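Local coordinates for protein lytic chitin monooxygenase (Enterococcus faecalis, PDB 4A02) that cleaves the glycosidic bonds of crystalline alpha- and beta-chitin oxidatively with a copper cofactor, releasing oxidised chitooligosaccharides and working in synergy with a chitinase, at residues A[20-25]-A[65-70]; A[78-83]-A[144-149]; A[112-117]-A[133-138]; A[91-96]-A[128-133]. All blocks are in the same frame, centred on the assembly; numbering follows the deposited sequence. Where two conformers were deposited one is given.

Contact 1: residues A[20-25]-A[65-70]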
loop_
_atom_site.group_PDB
_atom_site.type_symbol
_atom_site.label_atom_id
_atom_site.label_comp_id
_atom_site.label_asym_id
_atom_site.label_seq_id
_atom_site.Cartn_x
_atom_site.Cartn_y
_atom_site.Cartn_z
ATOM N N ASN A 20 -6.817 -4.934 14.297
ATOM C CA ASN A 20 -7.522 -3.720 14.654
ATOM C C ASN A 20 -6.643 -2.733 15.416
ATOM O O ASN A 20 -7.062 -2.065 16.358
ATOM C CB ASN A 20 -8.812 -3.993 15.406
ATOM C CG ASN A 20 -9.807 -4.826 14.609
ATOM O OD1 ASN A 20 -10.080 -5.997 14.924
ATOM N ND2 ASN A 20 -10.252 -4.287 13.510
ATOM N N LEU A 21 -5.387 -2.602 14.954
ATOM C CA LEU A 21 -4.460 -1.669 15.553
ATOM C C LEU A 21 -4.682 -0.254 15.068
ATOM O O LEU A 21 -4.717 0.653 15.876
ATOM C CB LEU A 21 -2.947 -1.872 15.308
ATOM C CG LEU A 21 -2.371 -3.010 16.129
ATOM C CD1 LEU A 21 -0.972 -3.292 15.585
ATOM C CD2 LEU A 21 -2.263 -2.730 17.622
ATOM N N ASN A 22 -4.844 -0.021 13.755
ATOM C CA ASN A 22 -5.246 1.295 13.288
ATOM C C ASN A 22 -6.719 1.510 13.599
ATOM O O ASN A 22 -7.506 0.562 13.597
ATOM C CB ASN A 22 -5.011 1.469 11.796
ATOM C CG ASN A 22 -3.588 1.750 11.424
ATOM O OD1 ASN A 22 -2.804 2.296 12.226
ATOM N ND2 ASN A 22 -3.229 1.459 10.184
ATOM N N THR A 23 -7.066 2.774 13.824
ATOM C CA THR A 23 -8.444 3.180 14.034
ATOM C C THR A 23 -8.975 3.973 12.856
ATOM O O THR A 23 -8.230 4.589 12.086
ATOM C CB THR A 23 -8.579 3.939 15.367
ATOM O OG1 THR A 23 -7.739 5.058 15.311
ATOM C CG2 THR A 23 -8.329 3.024 16.541
ATOM N N ASN A 24 -10.288 3.943 12.736
ATOM C CA ASN A 24 -11.051 4.675 11.717
ATOM C C ASN A 24 -10.419 4.611 10.340
ATOM O O ASN A 24 -9.901 5.592 9.790
ATOM C CB ASN A 24 -11.350 6.096 12.127
ATOM C CG ASN A 24 -12.315 6.745 11.160
ATOM O OD1 ASN A 24 -13.015 6.045 10.413
ATOM N ND2 ASN A 24 -12.362 8.068 11.169
ATOM N N VAL A 25 -10.541 3.433 9.710
ATOM C CA VAL A 25 -10.100 3.207 8.351
ATOM C C VAL A 25 -11.322 3.028 7.406
ATOM O O VAL A 25 -11.196 2.521 6.282
ATOM C CB VAL A 25 -9.153 2.015 8.219
ATOM C CG1 VAL A 25 -7.837 2.304 8.923
ATOM C CG2 VAL A 25 -9.766 0.736 8.714
ATOM N N ARG A 65 -1.472 9.798 13.066
ATOM C CA ARG A 65 -2.712 9.126 12.765
ATOM C C ARG A 65 -2.579 7.606 12.678
ATOM O O ARG A 65 -3.519 6.893 13.006
ATOM C CB ARG A 65 -3.269 9.671 11.445
ATOM C CG ARG A 65 -4.638 9.208 11.022
ATOM C CD ARG A 65 -5.761 9.727 11.933
ATOM N NE ARG A 65 -7.068 9.373 11.365
ATOM C CZ ARG A 65 -7.569 8.139 11.395
ATOM N NH1 ARG A 65 -7.019 7.215 12.139
ATOM N NH2 ARG A 65 -8.628 7.903 10.726
ATOM N N TRP A 66 -1.456 7.127 12.136
ATOM C CA TRP A 66 -1.324 5.756 11.703
ATOM C C TRP A 66 -0.166 5.062 12.387
ATOM O O TRP A 66 0.877 5.655 12.685
ATOM C CB TRP A 66 -1.102 5.707 10.175
ATOM C CG TRP A 66 -2.114 6.430 9.392
ATOM C CD1 TRP A 66 -1.943 7.507 8.584
ATOM C CD2 TRP A 66 -3.545 6.141 9.329
ATOM N NE1 TRP A 66 -3.123 7.914 8.011
ATOM C CE2 TRP A 66 -4.125 7.079 8.462
ATOM C CE3 TRP A 66 -4.369 5.183 9.950
ATOM C CZ2 TRP A 66 -5.491 7.088 8.171
ATOM C CZ3 TRP A 66 -5.702 5.199 9.657
ATOM C CH2 TRP A 66 -6.254 6.132 8.794
ATOM N N HIS A 67 -0.316 3.737 12.598
ATOM C CA HIS A 67 0.761 2.924 13.143
ATOM C C HIS A 67 1.831 2.681 12.064
ATOM O O HIS A 67 1.518 2.372 10.921
ATOM C CB HIS A 67 0.202 1.578 13.629
ATOM C CG HIS A 67 -0.541 1.712 14.896
ATOM N ND1 HIS A 67 -1.830 2.229 14.929
ATOM C CD2 HIS A 67 -0.225 1.448 16.161
ATOM C CE1 HIS A 67 -2.248 2.246 16.178
ATOM N NE2 HIS A 67 -1.295 1.802 16.961
ATOM N N LYS A 68 3.087 2.818 12.462
ATOM C CA LYS A 68 4.202 2.816 11.517
ATOM C C LYS A 68 5.158 1.671 11.856
ATOM O O LYS A 68 5.795 1.684 12.920
ATOM C CB LYS A 68 4.967 4.138 11.631
ATOM C CG LYS A 68 4.112 5.371 11.401
ATOM C CD LYS A 68 4.784 6.615 11.905
ATOM C CE LYS A 68 3.960 7.853 11.904
ATOM N NZ LYS A 68 2.805 7.740 12.886
ATOM N N THR A 69 5.282 0.686 10.979
ATOM C CA THR A 69 6.196 -0.440 11.221
ATOM C C THR A 69 7.632 0.027 11.085
ATOM O O THR A 69 8.007 0.627 10.076
ATOM C CB THR A 69 5.935 -1.561 10.200
ATOM O OG1 THR A 69 4.623 -2.063 10.388
ATOM C CG2 THR A 69 6.930 -2.688 10.359
ATOM N N ASN A 70 8.474 -0.332 12.056
ATOM C CA ASN A 70 9.900 -0.046 11.946
ATOM C C ASN A 70 10.546 -0.953 10.918
ATOM O O ASN A 70 10.393 -2.172 10.966
ATOM C CB ASN A 70 10.572 -0.245 13.289
ATOM C CG ASN A 70 10.067 0.743 14.353
ATOM O OD1 ASN A 70 9.752 1.897 14.046
ATOM N ND2 ASN A 70 9.971 0.262 15.577
HETATM O O HOH W 1 -0.604 2.070 9.267
HETATM O O HOH W 2 -4.481 4.361 14.088
#
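Asn22, Arg65 and Trp66 make up the tightly packed part of this loop-to-loop contact. The amide oxygen Asn22 OD1 accepts a hydrogen bond from the backbone N of His67 at 2.9 Å, almost straight (170°) and in the carbonyl plane. Asn22 CG also meets the edge of Trp66 at CE3, and Asn22 ND2 is taken by Arg10 O and by a water that binds His67 O. Arg65 CG lies above the indole centre and the chain bends at chi2 (68°), sending the guanidinium to the 20-25 backbone. There Arg65 NH1 binds Thr23 O at 2.9 Å and Arg65 NH2 binds Asn24 O at 2.8 Å, with Glu60 pairing with NE. On the looser solvent side, the exposed His67 ring gives Asn22 OD1 a second donor, His67 ND1, at 2.9 Å, in a more bent bond (148°) whose donor is tilted from the carbonyl plane. Leu21 CB sits over the middle of one face of that ring, and Thr23 OG1 stays 3.9 Å from Arg65 NH1. A water joins Asn22 OD1, Thr23 N and Arg65 O. Three of the four direct hydrogen bonds use a backbone atom, consistent with loops joined more by polar bonds than by apolar burial.

Contact 2: residues A[78-83]-A[144-149]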
loop_
_atom_site.group_PDB
_atom_site.type_symbol
_atom_site.label_atom_id
_atom_site.label_comp_id
_atom_site.label_asym_id
_atom_site.label_seq_id
_atom_site.Cartn_x
_atom_site.Cartn_y
_atom_site.Cartn_z
ATOM N N ILE A 78 8.325 -7.918 1.221
ATOM C CA ILE A 78 6.965 -7.359 1.309
ATOM C C ILE A 78 5.991 -8.449 0.827
ATOM O O ILE A 78 6.254 -9.000 -0.258
ATOM C CB ILE A 78 6.946 -6.032 0.537
ATOM C CG1 ILE A 78 5.616 -5.344 0.683
ATOM C CG2 ILE A 78 7.363 -6.160 -0.930
ATOM C CD1 ILE A 78 5.664 -3.829 0.525
ATOM N N THR A 79 4.986 -8.857 1.658
ATOM C CA THR A 79 4.081 -9.983 1.455
ATOM C C THR A 79 2.655 -9.503 1.267
ATOM O O THR A 79 2.147 -8.756 2.123
ATOM C CB THR A 79 4.146 -10.956 2.619
ATOM O OG1 THR A 79 5.465 -11.466 2.735
ATOM C CG2 THR A 79 3.224 -12.182 2.452
ATOM N N TRP A 80 2.030 -9.955 0.202
ATOM C CA TRP A 80 0.601 -9.800 -0.024
ATOM C C TRP A 80 -0.150 -11.045 0.452
ATOM O O TRP A 80 0.353 -12.163 0.358
ATOM C CB TRP A 80 0.251 -9.557 -1.476
ATOM C CG TRP A 80 0.704 -8.279 -2.077
ATOM C CD1 TRP A 80 1.972 -7.920 -2.424
ATOM C CD2 TRP A 80 -0.139 -7.171 -2.457
ATOM N NE1 TRP A 80 1.981 -6.656 -2.982
ATOM C CE2 TRP A 80 0.688 -6.187 -3.018
ATOM C CE3 TRP A 80 -1.520 -6.932 -2.362
ATOM C CZ2 TRP A 80 0.177 -4.984 -3.500
ATOM C CZ3 TRP A 80 -2.029 -5.748 -2.827
ATOM C CH2 TRP A 80 -1.180 -4.763 -3.393
ATOM N N ASN A 81 -1.388 -10.842 0.909
ATOM C CA ASN A 81 -2.330 -11.916 1.114
ATOM C C ASN A 81 -3.523 -11.644 0.207
ATOM O O ASN A 81 -4.103 -10.554 0.255
ATOM C CB ASN A 81 -2.792 -12.034 2.556
ATOM C CG ASN A 81 -1.781 -12.489 3.570
ATOM O OD1 ASN A 81 -2.098 -12.536 4.789
ATOM N ND2 ASN A 81 -0.579 -12.878 3.160
ATOM N N LEU A 82 -3.844 -12.626 -0.637
ATOM C CA LEU A 82 -4.887 -12.466 -1.645
ATOM C C LEU A 82 -6.090 -13.249 -1.250
ATOM O O LEU A 82 -5.950 -14.448 -0.959
ATOM C CB LEU A 82 -4.355 -12.913 -3.011
ATOM C CG LEU A 82 -3.017 -12.336 -3.410
ATOM C CD1 LEU A 82 -2.653 -12.802 -4.826
ATOM C CD2 LEU A 82 -2.998 -10.808 -3.347
ATOM N N THR A 83 -7.224 -12.576 -1.268
ATOM C CA THR A 83 -8.477 -13.193 -0.971
ATOM C C THR A 83 -9.065 -13.783 -2.253
ATOM O O THR A 83 -9.860 -14.713 -2.117
ATOM C CB THR A 83 -9.497 -12.231 -0.334
ATOM O OG1 THR A 83 -9.720 -11.076 -1.163
ATOM C CG2 THR A 83 -9.030 -11.760 1.007
ATOM N N ILE A 144 4.999 3.686 1.918
ATOM C CA ILE A 144 5.170 2.853 0.739
ATOM C C ILE A 144 3.808 2.686 0.100
ATOM O O ILE A 144 2.822 2.441 0.775
ATOM C CB ILE A 144 5.793 1.495 1.106
ATOM C CG1 ILE A 144 7.169 1.654 1.744
ATOM C CG2 ILE A 144 5.825 0.555 -0.089
ATOM C CD1 ILE A 144 7.676 0.410 2.407
ATOM N N TYR A 145 3.753 2.815 -1.234
ATOM C CA TYR A 145 2.520 2.640 -1.977
ATOM C C TYR A 145 2.717 1.449 -2.915
ATOM O O TYR A 145 3.574 1.490 -3.780
ATOM C CB TYR A 145 2.150 3.870 -2.750
ATOM C CG TYR A 145 0.726 3.986 -3.202
ATOM C CD1 TYR A 145 -0.314 3.839 -2.304
ATOM C CD2 TYR A 145 0.420 4.330 -4.511
ATOM C CE1 TYR A 145 -1.653 3.986 -2.712
ATOM C CE2 TYR A 145 -0.902 4.540 -4.904
ATOM C CZ TYR A 145 -1.928 4.370 -4.005
ATOM O OH TYR A 145 -3.202 4.613 -4.419
ATOM N N ALA A 146 1.955 0.398 -2.668
ATOM C CA ALA A 146 2.074 -0.874 -3.380
ATOM C C ALA A 146 0.840 -1.056 -4.249
ATOM O O ALA A 146 -0.277 -0.863 -3.790
ATOM C CB ALA A 146 2.188 -1.993 -2.374
ATOM N N VAL A 147 1.060 -1.447 -5.512
ATOM C CA VAL A 147 -0.021 -1.498 -6.492
ATOM C C VAL A 147 0.011 -2.818 -7.228
ATOM O O VAL A 147 0.962 -3.126 -7.970
ATOM C CB VAL A 147 0.128 -0.338 -7.513
ATOM C CG1 VAL A 147 -1.084 -0.352 -8.457
ATOM C CG2 VAL A 147 0.249 0.989 -6.810
ATOM N N TRP A 148 -1.031 -3.626 -7.038
ATOM C CA TRP A 148 -1.184 -4.935 -7.672
ATOM C C TRP A 148 -2.079 -4.761 -8.906
ATOM O O TRP A 148 -3.263 -4.495 -8.791
ATOM C CB TRP A 148 -1.805 -5.895 -6.691
ATOM C CG TRP A 148 -2.142 -7.238 -7.254
ATOM C CD1 TRP A 148 -1.502 -7.929 -8.250
ATOM C CD2 TRP A 148 -3.196 -8.091 -6.814
ATOM N NE1 TRP A 148 -2.107 -9.119 -8.457
ATOM C CE2 TRP A 148 -3.161 -9.251 -7.589
ATOM C CE3 TRP A 148 -4.213 -7.977 -5.855
ATOM C CZ2 TRP A 148 -4.075 -10.293 -7.428
ATOM C CZ3 TRP A 148 -5.100 -9.001 -5.698
ATOM C CH2 TRP A 148 -5.039 -10.145 -6.501
ATOM N N GLY A 149 -1.458 -4.851 -10.094
ATOM C CA GLY A 149 -2.178 -4.655 -11.347
ATOM C C GLY A 149 -2.747 -5.965 -11.858
ATOM O O GLY A 149 -2.006 -6.907 -12.124
#
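Ile144 meets Ile78 in a loose apolar touch of methyl groups, Ile144 CG2 to Ile78 CD1, at 4.4 Å. Two residues on, Ala146 CB lies obliquely to the Trp80 ring, 3.8 Å from Trp80 CZ2. The intervening Val147 turns its side chain away, and its backbone N lies at the edge of Trp80. Trp148 then makes the main contact. Its CB sits over the face of the Trp80 six-membered ring, 3.5 Å from Trp80 CH2, and its indole, with CG anti to the backbone N (chi1 174°), presents an edge to that face, the planes 59° apart. Leu82 comes from the opposite direction and lays CD2 on a face of the Trp148 six-membered ring, 3.6 Å from Trp148 CZ3. Each indole N-H is engaged elsewhere, Trp80 NE1 with Tyr93 OH and Trp148 NE1 with Thr88 OG1. The two strands thus meet through aromatic, CH-pi and aliphatic packing, and Trp148 carries this apolar core to about 4 Å from the side chain of the copper ligand His86.

Contact 3: residues A[112-117]-A[133-138]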
loop_
_atom_site.group_PDB
_atom_site.type_symbol
_atom_site.label_atom_id
_atom_site.label_comp_id
_atom_site.label_asym_id
_atom_site.label_seq_id
_atom_site.Cartn_x
_atom_site.Cartn_y
_atom_site.Cartn_z
ATOM N N ASP A 112 8.996 8.466 -5.003
ATOM C CA ASP A 112 9.813 7.847 -6.043
ATOM C C ASP A 112 9.294 6.446 -6.294
ATOM O O ASP A 112 8.966 5.716 -5.356
ATOM C CB ASP A 112 11.281 7.736 -5.621
ATOM C CG ASP A 112 11.980 9.098 -5.423
ATOM O OD1 ASP A 112 11.634 10.044 -6.144
ATOM O OD2 ASP A 112 12.845 9.175 -4.542
ATOM N N LYS A 113 9.326 6.019 -7.553
ATOM C CA LYS A 113 9.076 4.630 -7.889
ATOM C C LYS A 113 10.306 3.794 -7.613
ATOM O O LYS A 113 11.409 4.190 -8.032
ATOM C CB LYS A 113 8.639 4.472 -9.357
ATOM C CG LYS A 113 8.116 3.080 -9.628
ATOM C CD LYS A 113 7.524 2.945 -11.014
ATOM C CE LYS A 113 6.717 1.688 -11.122
ATOM N NZ LYS A 113 6.302 1.329 -12.478
ATOM N N ILE A 114 10.155 2.708 -6.892
ATOM C CA ILE A 114 11.290 1.882 -6.470
ATOM C C ILE A 114 11.255 0.457 -6.979
ATOM O O ILE A 114 12.331 -0.216 -6.915
ATOM C CB ILE A 114 11.519 1.945 -4.943
ATOM C CG1 ILE A 114 10.347 1.425 -4.159
ATOM C CG2 ILE A 114 11.928 3.363 -4.560
ATOM C CD1 ILE A 114 10.633 1.232 -2.681
ATOM N N ALA A 115 10.169 -0.057 -7.485
ATOM C CA ALA A 115 10.142 -1.401 -8.067
ATOM C C ALA A 115 8.985 -1.546 -9.017
ATOM O O ALA A 115 7.924 -0.955 -8.820
ATOM C CB ALA A 115 10.054 -2.487 -6.977
ATOM N N SER A 116 9.212 -2.370 -10.023
ATOM C CA SER A 116 8.165 -2.787 -10.959
ATOM C C SER A 116 8.447 -4.252 -11.300
ATOM O O SER A 116 9.503 -4.564 -11.887
ATOM C CB SER A 116 8.165 -1.951 -12.239
ATOM O OG SER A 116 6.981 -2.251 -13.019
ATOM N N ILE A 117 7.561 -5.120 -10.962
ATOM C CA ILE A 117 7.721 -6.557 -11.142
ATOM C C ILE A 117 6.625 -7.041 -12.089
ATOM O O ILE A 117 5.445 -6.826 -11.904
ATOM C CB ILE A 117 7.612 -7.261 -9.815
ATOM C CG1 ILE A 117 8.685 -6.742 -8.844
ATOM C CG2 ILE A 117 7.623 -8.789 -9.905
ATOM C CD1 ILE A 117 8.471 -7.204 -7.416
ATOM N N ASN A 133 13.819 -2.726 -2.897
ATOM C CA ASN A 133 14.939 -2.012 -2.333
ATOM C C ASN A 133 14.514 -0.676 -1.804
ATOM O O ASN A 133 14.150 0.236 -2.548
ATOM C CB ASN A 133 16.079 -1.858 -3.334
ATOM C CG ASN A 133 16.669 -3.196 -3.687
ATOM O OD1 ASN A 133 16.934 -3.998 -2.782
ATOM N ND2 ASN A 133 16.902 -3.369 -4.961
ATOM N N ILE A 134 14.563 -0.502 -0.478
ATOM C CA ILE A 134 14.292 0.769 0.149
ATOM C C ILE A 134 15.518 1.648 -0.017
ATOM O O ILE A 134 16.611 1.267 0.442
ATOM C CB ILE A 134 13.912 0.592 1.622
ATOM C CG1 ILE A 134 12.724 -0.337 1.785
ATOM C CG2 ILE A 134 13.728 1.939 2.296
ATOM C CD1 ILE A 134 11.450 0.109 1.090
ATOM N N PRO A 135 15.410 2.823 -0.650
ATOM C CA PRO A 135 16.619 3.643 -0.890
ATOM C C PRO A 135 17.326 3.975 0.378
ATOM O O PRO A 135 16.732 4.257 1.424
ATOM C CB PRO A 135 16.061 4.862 -1.619
ATOM C CG PRO A 135 14.792 4.376 -2.274
ATOM C CD PRO A 135 14.206 3.413 -1.274
ATOM N N THR A 136 18.659 3.973 0.308
ATOM C CA THR A 136 19.469 4.128 1.482
ATOM C C THR A 136 19.450 5.511 2.116
ATOM O O THR A 136 19.889 5.610 3.252
ATOM C CB THR A 136 20.920 3.651 1.206
ATOM O OG1 THR A 136 21.437 4.417 0.188
ATOM C CG2 THR A 136 20.874 2.201 0.801
ATOM N N ASP A 137 18.950 6.526 1.443
ATOM C CA ASP A 137 18.827 7.821 2.042
ATOM C C ASP A 137 17.658 7.897 3.002
ATOM O O ASP A 137 17.593 8.843 3.793
ATOM C CB ASP A 137 18.673 8.965 1.016
ATOM C CG ASP A 137 17.401 8.938 0.229
ATOM O OD1 ASP A 137 16.775 7.880 0.076
ATOM O OD2 ASP A 137 17.021 10.044 -0.291
ATOM N N ARG A 138 16.696 6.987 2.933
ATOM C CA ARG A 138 15.437 7.240 3.634
ATOM C C ARG A 138 15.596 7.088 5.142
ATOM O O ARG A 138 16.246 6.175 5.633
ATOM C CB ARG A 138 14.345 6.281 3.137
ATOM C CG ARG A 138 13.970 6.464 1.697
ATOM C CD ARG A 138 13.610 7.883 1.355
ATOM N NE ARG A 138 12.741 8.021 0.184
ATOM C CZ ARG A 138 13.127 8.008 -1.065
ATOM N NH1 ARG A 138 14.404 7.908 -1.424
ATOM N NH2 ARG A 138 12.192 8.085 -2.010
HETATM O O HOH W 3 15.075 7.503 -4.193
HETATM O O HOH W 4 13.429 -2.484 -5.691
#
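Asp112 and Arg138 form a salt bridge, Arg138 NH2 to Asp112 OD2 at 2.8 Å, with the carboxylate and guanidinium planes nearly perpendicular (78°). The nitrogen comes from above the carboxylate plane. Arg138 NH1 turns to Asp137 OD1, also at 2.8 Å, meeting its syn lone pair in the guanidinium plane, and a water bridges NH1 to Asp112 OD2. With Arg138 NE bound to Thr96 O as well, all three nitrogens hold the guanidinium in place; Asp112 OD1 has a second partner in Lys97. Further along, a second water links Ile114 O to Asn133 N. Ile114 supplies the packing: CG1 is tucked between backbone N and carbonyl carbon (chi1 62°), which brings CD1 to Asn133 O and Ile134 CD1. Its CG2 meets Pro135 CG at 3.8 Å. Pro135 opens a type I beta turn whose last residue is Arg138, closed by Arg138 N to Pro135 O. On strand 111-120, Ile114 and Ala115 both face Tyr93 of strand 88-96, a classic beta bulge at the edge of a beta sandwich.

Contact 4: residues A[91-96]-A[128-133]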
loop_
_atom_site.group_PDB
_atom_site.type_symbol
_atom_site.label_atom_id
_atom_site.label_comp_id
_atom_site.label_asym_id
_atom_site.label_seq_id
_atom_site.Cartn_x
_atom_site.Cartn_y
_atom_site.Cartn_z
ATOM N N TRP A 91 3.258 -5.661 -10.447
ATOM C CA TRP A 91 3.343 -5.212 -9.044
ATOM C C TRP A 91 4.261 -4.013 -9.068
ATOM O O TRP A 91 5.421 -4.111 -9.498
ATOM C CB TRP A 91 3.907 -6.281 -8.138
ATOM C CG TRP A 91 3.328 -7.670 -8.272
ATOM C CD1 TRP A 91 3.660 -8.651 -9.192
ATOM C CD2 TRP A 91 2.308 -8.229 -7.436
ATOM N NE1 TRP A 91 2.927 -9.765 -8.967
ATOM C CE2 TRP A 91 2.076 -9.529 -7.884
ATOM C CE3 TRP A 91 1.586 -7.750 -6.360
ATOM C CZ2 TRP A 91 1.130 -10.360 -7.286
ATOM C CZ3 TRP A 91 0.669 -8.574 -5.754
ATOM C CH2 TRP A 91 0.430 -9.881 -6.197
ATOM N N ASP A 92 3.785 -2.857 -8.598
ATOM C CA ASP A 92 4.575 -1.637 -8.578
ATOM C C ASP A 92 4.666 -1.095 -7.168
ATOM O O ASP A 92 3.715 -1.193 -6.398
ATOM C CB ASP A 92 3.962 -0.556 -9.472
ATOM C CG ASP A 92 3.971 -0.947 -10.932
ATOM O OD1 ASP A 92 5.067 -0.989 -11.504
ATOM O OD2 ASP A 92 2.903 -1.163 -11.455
ATOM N N TYR A 93 5.814 -0.492 -6.846
ATOM C CA TYR A 93 6.052 0.044 -5.517
ATOM C C TYR A 93 6.681 1.409 -5.605
ATOM O O TYR A 93 7.617 1.632 -6.389
ATOM C CB TYR A 93 6.951 -0.883 -4.715
ATOM C CG TYR A 93 6.376 -2.246 -4.477
ATOM C CD1 TYR A 93 6.498 -3.267 -5.420
ATOM C CD2 TYR A 93 5.662 -2.541 -3.327
ATOM C CE1 TYR A 93 5.958 -4.507 -5.183
ATOM C CE2 TYR A 93 5.129 -3.777 -3.106
ATOM C CZ TYR A 93 5.276 -4.783 -4.035
ATOM O OH TYR A 93 4.707 -5.993 -3.728
ATOM N N TYR A 94 6.186 2.309 -4.753
ATOM C CA TYR A 94 6.636 3.685 -4.613
ATOM C C TYR A 94 6.925 3.974 -3.165
ATOM O O TYR A 94 6.315 3.334 -2.290
ATOM C CB TYR A 94 5.537 4.642 -5.129
ATOM C CG TYR A 94 5.016 4.364 -6.502
ATOM C CD1 TYR A 94 4.043 3.353 -6.698
ATOM C CD2 TYR A 94 5.438 5.053 -7.615
ATOM C CE1 TYR A 94 3.535 3.078 -7.946
ATOM C CE2 TYR A 94 4.928 4.752 -8.899
ATOM C CZ TYR A 94 3.967 3.734 -9.025
ATOM O OH TYR A 94 3.488 3.460 -10.300
ATOM N N ILE A 95 7.758 4.974 -2.855
ATOM C CA ILE A 95 7.951 5.390 -1.497
ATOM C C ILE A 95 8.115 6.909 -1.452
ATOM O O ILE A 95 8.768 7.507 -2.329
ATOM C CB ILE A 95 9.111 4.665 -0.797
ATOM C CG1 ILE A 95 9.116 4.920 0.702
ATOM C CG2 ILE A 95 10.449 4.994 -1.427
ATOM C CD1 ILE A 95 10.122 4.070 1.447
ATOM N N THR A 96 7.561 7.537 -0.431
ATOM C CA THR A 96 7.733 8.948 -0.219
ATOM C C THR A 96 9.200 9.333 -0.167
ATOM O O THR A 96 10.047 8.569 0.305
ATOM C CB THR A 96 7.040 9.375 1.114
ATOM O OG1 THR A 96 7.340 8.430 2.133
ATOM C CG2 THR A 96 5.544 9.455 0.967
ATOM N N VAL A 128 1.975 -13.977 -1.479
ATOM C CA VAL A 128 2.949 -13.562 -2.470
ATOM C C VAL A 128 4.043 -12.755 -1.777
ATOM O O VAL A 128 3.755 -11.738 -1.194
ATOM C CB VAL A 128 2.312 -12.648 -3.567
ATOM C CG1 VAL A 128 3.388 -12.221 -4.558
ATOM C CG2 VAL A 128 1.243 -13.377 -4.316
ATOM N N LYS A 129 5.246 -13.229 -1.838
ATOM C CA LYS A 129 6.415 -12.591 -1.162
ATOM C C LYS A 129 7.333 -12.055 -2.249
ATOM O O LYS A 129 7.725 -12.784 -3.172
ATOM C CB LYS A 129 7.264 -13.472 -0.188
ATOM C CG LYS A 129 8.420 -12.713 0.621
ATOM C CD LYS A 129 9.083 -13.542 1.672
ATOM C CE LYS A 129 10.245 -14.299 1.004
ATOM N NZ LYS A 129 10.456 -15.589 1.712
ATOM N N GLN A 130 7.671 -10.782 -2.145
ATOM C CA GLN A 130 8.549 -10.072 -3.064
ATOM C C GLN A 130 9.549 -9.305 -2.275
ATOM O O GLN A 130 9.397 -9.132 -1.082
ATOM C CB GLN A 130 7.766 -9.136 -3.941
ATOM C CG GLN A 130 6.751 -9.908 -4.755
ATOM C CD GLN A 130 5.898 -9.035 -5.635
ATOM O OE1 GLN A 130 5.628 -7.857 -5.398
ATOM N NE2 GLN A 130 5.413 -9.642 -6.691
ATOM N N THR A 131 10.636 -8.874 -2.914
ATOM C CA THR A 131 11.637 -8.082 -2.268
ATOM C C THR A 131 11.847 -6.784 -3.027
ATOM O O THR A 131 12.034 -6.854 -4.241
ATOM C CB THR A 131 12.978 -8.852 -2.150
ATOM O OG1 THR A 131 12.693 -10.105 -1.478
ATOM C CG2 THR A 131 14.025 -8.028 -1.441
ATOM N N ILE A 132 11.799 -5.663 -2.340
ATOM C CA ILE A 132 12.016 -4.351 -2.934
ATOM C C ILE A 132 13.149 -3.648 -2.221
ATOM O O ILE A 132 13.421 -3.887 -1.043
ATOM C CB ILE A 132 10.705 -3.517 -2.932
ATOM C CG1 ILE A 132 10.298 -3.129 -1.498
ATOM C CG2 ILE A 132 9.630 -4.228 -3.686
ATOM C CD1 ILE A 132 9.080 -2.221 -1.484
ATOM N N ASN A 133 13.819 -2.726 -2.897
ATOM C CA ASN A 133 14.939 -2.012 -2.333
ATOM C C ASN A 133 14.514 -0.676 -1.804
ATOM O O ASN A 133 14.150 0.236 -2.548
ATOM C CB ASN A 133 16.079 -1.858 -3.334
ATOM C CG ASN A 133 16.669 -3.196 -3.687
ATOM O OD1 ASN A 133 16.934 -3.998 -2.782
ATOM N ND2 ASN A 133 16.902 -3.369 -4.961
#
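Between the two sheets of the beta sandwich, strands 91-96 and 128-133 face each other with their axes 9.1 Å apart at an angle of 36°, and side chains fill the gap. Gln130 is the polar centre. Its chain runs extended beyond CG, so that the amide reaches across to two aromatic residues at once. Gln130 OE1 accepts a hydrogen bond from Tyr93 OH at 2.7 Å, lying in the Tyr93 ring plane at its edge. The other end of the amide, Gln130 NE2, stands over a face of the Trp91 ring, 3.2 Å from Trp91 CD1, with the amide and ring planes close to perpendicular (81°). Val128 CG1 rests on the same face farther out, 4.0 Å from Trp91 CZ2. Beyond Gln130, Ile132 lays CG2 on a face of Tyr93, 3.7 Å from Tyr93 CD1, a CH-pi contact. A glutamine is thus clasped between a tyrosine hydroxyl and an indole face, and the face-to-face packing of the two sheets is that of the immunoglobulin-like beta sandwich of AA10 lytic polysaccharide monooxygenases.

Overall arrangement
From the N terminus, which supplies the copper ligand His1, the chain passes helix 10-13 and enters the loop that contact 1 closes over about forty residues, pinning 20-25 against the run into strand 69-71. Contact 1 is complete before the other three begin and touches none of them. Strand 74-82 then opens contact 2, whose partner is strand 142-150, and contacts 3 and 4 both fall within that span. These two cross, their segments alternating along the chain, and share Asn133 on strand 127-134. Contacts 2, 3 and 4 together bring strands 74-82 and 127-134 of one sheet against 88-96, 111-120 and 142-150 of the other, uniting the core of the sandwich.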